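Local coordinates for protein 1,4-dihydroxy-2-naphthoyl-CoA hydrolase (Synechocystis sp., PDB 4K00) that hydrolyses the thioester 1,4-dihydroxy-2-naphthoyl-CoA to 1,4-dihydroxy-2-naphthoate and CoA, a step on the way to phylloquinone (vitamin K1), at residues Arg77-Thr85 with Phe92-Gln100. Sequence-based numbering, arbitrary orientation. Where two conformers were deposited one is given.
Sequences RLLVNLTIT and FCCDYEISQ
Leu79 faces Ser99, Asn81 faces Glu97, Thr83 faces Asp95 and Thr85 faces Cys93, each couple joined by two backbone hydrogen bonds. Seven of the eight are nearly straight, Thr83 N to Asp95 O (2.8 Å) among them; the last, Thr85 N to Cys93 O (3.0 Å), bends to 146° at the hydrogen. Between these rungs most alpha carbons of the non-hydrogen-bonded pairs bring their hydrogens close to carbonyls, as Tyr96 CA does with Asn81 O at 3.2 Å. The ladder is an antiparallel hairpin inside the curled sheet of the hotdog fold, with strand 6-12 beside 77-85 and strand 106-118 beside 92-100.

The apolar pairs lie on the face turned to helix 26-43, where Val80 meets Ala36 and Leu82 meets Trp40. With Leu82 CG anti to the backbone N (chi1 159°) and chi2 at 71°, CD1 swings over to the neighbouring strand and touches both Cys94 CB, at 3.5 Å, and Tyr96 CE2, at 3.6 Å. Val80 CG1 comes to the CD2 side of the same ring, whose hydroxyl is hydrogen-bonded to Thr112 OG1. Were Tyr96 an alanine, a gap would probably open beside Leu82 and Val80, and Thr112 OG1 would lose this partner. Farther along, Ile84 CG2 packs on Phe92 CD1 (3.7 Å), and Cys94 SG lies at that ring's edge, in its plane.

On the face carrying Asn81, Glu97 and Ser99, one water accepts from Asn81 ND2, donates to Glu97 O and hydrogen-bonds Ser99 OG, 2.7 Å from water to OG; Asn81 OD1 is hydrogen-bonded to Thr8 OG1.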
ATOM      1  N   ARG A  77       6.409  -4.359  18.161  1.00 23.80           N
ATOM      2  CA  ARG A  77       6.301  -2.939  18.434  1.00 24.15           C
ATOM      3  C   ARG A  77       7.655  -2.279  18.202  1.00 23.87           C
ATOM      4  O   ARG A  77       8.661  -2.668  18.798  1.00 26.38           O
ATOM      5  CB  ARG A  77       5.834  -2.709  19.864  1.00 30.90           C
ATOM      6  CG  ARG A  77       5.422  -1.273  20.141  1.00 43.72           C
ATOM      7  CD  ARG A  77       4.657  -1.159  21.453  1.00 57.92           C
ATOM      8  NE  ARG A  77       5.413  -1.722  22.569  1.00 68.89           N
ATOM      9  CZ  ARG A  77       6.345  -1.059  23.248  1.00 69.77           C
ATOM     10  NH1 ARG A  77       6.634   0.198  22.929  1.00 64.71           N
ATOM     11  NH2 ARG A  77       6.988  -1.652  24.246  1.00 71.31           N
ATOM     12  N   LEU A  78       7.671  -1.294  17.316  1.00 19.18           N
ATOM     13  CA  LEU A  78       8.913  -0.682  16.845  1.00 19.45           C
ATOM     14  C   LEU A  78       8.973   0.775  17.289  1.00 21.72           C
ATOM     15  O   LEU A  78       7.942   1.402  17.541  1.00 19.85           O
ATOM     16  CB  LEU A  78       9.004  -0.760  15.327  1.00 19.20           C
ATOM     17  CG  LEU A  78       8.764  -2.125  14.681  1.00 18.39           C
ATOM     18  CD1 LEU A  78       8.975  -2.007  13.188  1.00 17.34           C
ATOM     19  CD2 LEU A  78       9.672  -3.189  15.277  1.00 21.42           C
ATOM     20  N   LEU A  79      10.188   1.304  17.393  1.00 20.56           N
ATOM     21  CA  LEU A  79      10.407   2.737  17.551  1.00 20.76           C
ATOM     22  C   LEU A  79      11.115   3.259  16.310  1.00 19.75           C
ATOM     23  O   LEU A  79      12.082   2.664  15.838  1.00 17.55           O
ATOM     24  CB  LEU A  79      11.266   3.003  18.788  1.00 23.44           C
ATOM     25  CG  LEU A  79      10.698   2.489  20.113  1.00 23.84           C
ATOM     26  CD1 LEU A  79      11.686   2.696  21.246  1.00 25.68           C
ATOM     27  CD2 LEU A  79       9.379   3.178  20.414  1.00 26.49           C
ATOM     28  N   VAL A  80      10.611   4.360  15.771  1.00 17.99           N
ATOM     29  CA  VAL A  80      11.313   5.088  14.720  1.00 16.75           C
ATOM     30  C   VAL A  80      11.809   6.397  15.288  1.00 19.08           C
ATOM     31  O   VAL A  80      11.010   7.272  15.638  1.00 18.74           O
ATOM     32  CB  VAL A  80      10.408   5.420  13.526  1.00 18.66           C
ATOM     33  CG1 VAL A  80      11.244   6.060  12.415  1.00 19.12           C
ATOM     34  CG2 VAL A  80       9.684   4.176  13.031  1.00 19.79           C
ATOM     35  N   ASN A  81      13.126   6.515  15.408  1.00 18.69           N
ATOM     36  CA  ASN A  81      13.725   7.710  15.953  1.00 19.95           C
ATOM     37  C   ASN A  81      14.214   8.600  14.847  1.00 20.42           C
ATOM     38  O   ASN A  81      14.967   8.170  13.985  1.00 22.36           O
ATOM     39  CB  ASN A  81      14.881   7.365  16.893  1.00 22.93           C
ATOM     40  CG  ASN A  81      14.400   7.083  18.297  1.00 27.29           C
ATOM     41  OD1 ASN A  81      13.966   7.992  19.009  1.00 34.93           O
ATOM     42  ND2 ASN A  81      14.446   5.829  18.694  1.00 32.59           N
ATOM     43  N   LEU A  82      13.770   9.846  14.900  1.00 20.45           N
ATOM     44  CA  LEU A  82      13.903  10.773  13.797  1.00 20.05           C
ATOM     45  C   LEU A  82      14.708  11.973  14.287  1.00 19.29           C
ATOM     46  O   LEU A  82      14.454  12.505  15.369  1.00 17.76           O
ATOM     47  CB  LEU A  82      12.514  11.213  13.308  1.00 19.46           C
ATOM     48  CG  LEU A  82      12.427  12.526  12.526  1.00 21.15           C
ATOM     49  CD1 LEU A  82      13.054  12.362  11.149  1.00 22.51           C
ATOM     50  CD2 LEU A  82      10.975  12.972  12.394  1.00 21.16           C
ATOM     51  N   THR A  83      15.682  12.376  13.479  1.00 18.83           N
ATOM     52  CA  THR A  83      16.308  13.688  13.594  1.00 20.95           C
ATOM     53  C   THR A  83      16.154  14.498  12.310  1.00 20.31           C
ATOM     54  O   THR A  83      16.344  13.966  11.210  1.00 19.52           O
ATOM     55  CB  THR A  83      17.800  13.538  13.909  1.00 24.58           C
ATOM     56  OG1 THR A  83      17.945  12.839  15.148  1.00 28.44           O
ATOM     57  CG2 THR A  83      18.466  14.890  14.012  1.00 30.28           C
ATOM     58  N   ILE A  84      15.783  15.777  12.444  1.00 22.35           N
ATOM     59  CA  ILE A  84      15.615  16.655  11.277  1.00 22.67           C
ATOM     60  C   ILE A  84      16.607  17.806  11.302  1.00 22.52           C
ATOM     61  O   ILE A  84      16.819  18.445  12.340  1.00 22.62           O
ATOM     62  CB  ILE A  84      14.198  17.275  11.179  1.00 25.32           C
ATOM     63  CG1 ILE A  84      13.122  16.262  11.536  1.00 32.95           C
ATOM     64  CG2 ILE A  84      13.957  17.837   9.784  1.00 22.37           C
ATOM     65  CD1 ILE A  84      12.704  16.323  12.993  1.00 36.61           C
ATOM     66  N   THR A  85      17.195  18.073  10.140  1.00 23.56           N
ATOM     67  CA  THR A  85      18.291  19.026   9.972  1.00 26.14           C
ATOM     68  C   THR A  85      17.941  19.889   8.753  1.00 25.11           C
ATOM     69  O   THR A  85      17.384  19.383   7.777  1.00 25.15           O
ATOM     70  CB  THR A  85      19.601  18.259   9.659  1.00 32.30           C
ATOM     71  OG1 THR A  85      20.030  17.551  10.828  1.00 40.08           O
ATOM     72  CG2 THR A  85      20.716  19.207   9.210  1.00 40.34           C
ATOM     73  N   PHE A  92      15.522  20.278   3.669  1.00 20.73           N
ATOM     74  CA  PHE A  92      15.821  19.649   4.942  1.00 20.73           C
ATOM     75  C   PHE A  92      15.987  18.145   4.819  1.00 19.54           C
ATOM     76  O   PHE A  92      15.548  17.523   3.832  1.00 18.46           O
ATOM     77  CB  PHE A  92      14.801  20.020   6.022  1.00 19.93           C
ATOM     78  CG  PHE A  92      13.399  19.531   5.770  1.00 19.80           C
ATOM     79  CD1 PHE A  92      12.985  18.288   6.243  1.00 19.86           C
ATOM     80  CD2 PHE A  92      12.473  20.328   5.120  1.00 18.63           C
ATOM     81  CE1 PHE A  92      11.690  17.838   6.035  1.00 18.13           C
ATOM     82  CE2 PHE A  92      11.178  19.882   4.904  1.00 19.16           C
ATOM     83  CZ  PHE A  92      10.782  18.639   5.382  1.00 19.81           C
ATOM     84  N   CYS A  93      16.596  17.553   5.841  0.50 18.45           N
ATOM     85  CA  CYS A  93      16.995  16.152   5.798  0.50 17.98           C
ATOM     86  C   CYS A  93      16.583  15.433   7.071  0.50 18.24           C
ATOM     87  O   CYS A  93      16.983  15.832   8.169  0.50 16.68           O
ATOM     88  CB  CYS A  93      18.508  16.045   5.647  0.50 19.36           C
ATOM     89  SG  CYS A  93      19.156  16.895   4.196  0.50 18.47           S
ATOM     90  N   CYS A  94      15.803  14.367   6.908  1.00 17.99           N
ATOM     91  CA  CYS A  94      15.383  13.518   8.016  1.00 17.46           C
ATOM     92  C   CYS A  94      16.259  12.266   8.095  1.00 20.04           C
ATOM     93  O   CYS A  94      16.506  11.606   7.084  1.00 20.51           O
ATOM     94  CB  CYS A  94      13.933  13.092   7.814  1.00 18.19           C
ATOM     95  SG  CYS A  94      12.731  14.442   7.825  1.00 20.39           S
ATOM     96  N   ASP A  95      16.723  11.958   9.305  1.00 21.40           N
ATOM     97  CA  ASP A  95      17.532  10.762   9.590  1.00 21.58           C
ATOM     98  C   ASP A  95      16.778   9.880  10.545  1.00 20.51           C
ATOM     99  O   ASP A  95      16.289  10.356  11.568  1.00 19.26           O
ATOM    100  CB  ASP A  95      18.834  11.150  10.279  1.00 25.31           C
ATOM    101  CG  ASP A  95      19.944  11.405   9.314  1.00 34.97           C
ATOM    102  OD1 ASP A  95      20.523  10.417   8.810  1.00 44.98           O
ATOM    103  OD2 ASP A  95      20.249  12.590   9.081  1.00 35.34           O
ATOM    104  N   TYR A  96      16.673   8.596  10.211  1.00 18.84           N
ATOM    105  CA  TYR A  96      15.812   7.686  10.962  1.00 17.48           C
ATOM    106  C   TYR A  96      16.616   6.491  11.421  1.00 18.15           C
ATOM    107  O   TYR A  96      17.449   5.977  10.678  1.00 20.40           O
ATOM    108  CB  TYR A  96      14.655   7.172  10.102  1.00 16.02           C
ATOM    109  CG  TYR A  96      13.869   8.200   9.319  1.00 16.14           C
ATOM    110  CD1 TYR A  96      14.293   8.641   8.070  1.00 17.03           C
ATOM    111  CD2 TYR A  96      12.668   8.692   9.810  1.00 16.99           C
ATOM    112  CE1 TYR A  96      13.553   9.565   7.345  1.00 16.38           C
ATOM    113  CE2 TYR A  96      11.913   9.603   9.089  1.00 16.48           C
ATOM    114  CZ  TYR A  96      12.356  10.034   7.855  1.00 16.42           C
ATOM    115  OH  TYR A  96      11.610  10.944   7.141  1.00 18.66           O
ATOM    116  N   GLU A  97      16.344   6.033  12.635  1.00 18.85           N
ATOM    117  CA  GLU A  97      16.706   4.676  13.039  1.00 22.15           C
ATOM    118  C   GLU A  97      15.464   3.938  13.482  1.00 21.36           C
ATOM    119  O   GLU A  97      14.662   4.488  14.238  1.00 18.89           O
ATOM    120  CB  GLU A  97      17.677   4.692  14.219  1.00 27.03           C
ATOM    121  CG  GLU A  97      19.002   5.366  13.951  1.00 31.70           C
ATOM    122  CD  GLU A  97      20.050   4.988  14.983  1.00 39.10           C
ATOM    123  OE1 GLU A  97      19.707   4.905  16.178  1.00 38.04           O
ATOM    124  OE2 GLU A  97      21.205   4.751  14.597  1.00 41.84           O
ATOM    125  N   ILE A  98      15.313   2.697  13.006  1.00 18.17           N
ATOM    126  CA  ILE A  98      14.176   1.859  13.386  1.00 18.63           C
ATOM    127  C   ILE A  98      14.663   0.705  14.248  1.00 18.80           C
ATOM    128  O   ILE A  98      15.573  -0.038  13.862  1.00 18.10           O
ATOM    129  CB  ILE A  98      13.425   1.297  12.158  1.00 18.78           C
ATOM    130  CG1 ILE A  98      13.048   2.428  11.205  1.00 19.44           C
ATOM    131  CG2 ILE A  98      12.175   0.540  12.597  1.00 19.68           C
ATOM    132  CD1 ILE A  98      12.436   1.954   9.900  1.00 20.41           C
ATOM    133  N   SER A  99      14.056   0.566  15.418  1.00 18.35           N
ATOM    134  CA  SER A  99      14.484  -0.434  16.373  1.00 20.00           C
ATOM    135  C   SER A  99      13.280  -1.151  16.972  1.00 21.72           C
ATOM    136  O   SER A  99      12.162  -0.626  16.952  1.00 19.39           O
ATOM    137  CB  SER A  99      15.309   0.220  17.483  1.00 22.80           C
ATOM    138  OG  SER A  99      14.553   1.243  18.116  1.00 26.07           O
ATOM    139  N   GLN A 100      13.518  -2.340  17.518  1.00 21.97           N
ATOM    140  CA  GLN A 100      12.547  -2.999  18.399  1.00 24.23           C
ATOM    141  C   GLN A 100      12.410  -2.229  19.703  1.00 25.63           C
ATOM    142  O   GLN A 100      13.406  -1.836  20.309  1.00 26.38           O
ATOM    143  CB  GLN A 100      12.989  -4.425  18.693  1.00 27.23           C
ATOM    144  CG  GLN A 100      13.013  -5.333  17.474  1.00 26.55           C
ATOM    145  CD  GLN A 100      11.628  -5.807  17.076  1.00 23.50           C
ATOM    146  OE1 GLN A 100      10.649  -5.523  17.748  1.00 25.63           O
ATOM    147  NE2 GLN A 100      11.546  -6.521  15.972  1.00 23.38           N
TER
HETATM  148  O   HOH W   1      15.260   3.566  16.932  1.00 24.12           O
HETATM  149  O   HOH W   2      17.673   9.595  13.904  1.00 31.04           O
HETATM  150  O   HOH W   3      18.901  15.021  10.120  1.00 26.12           O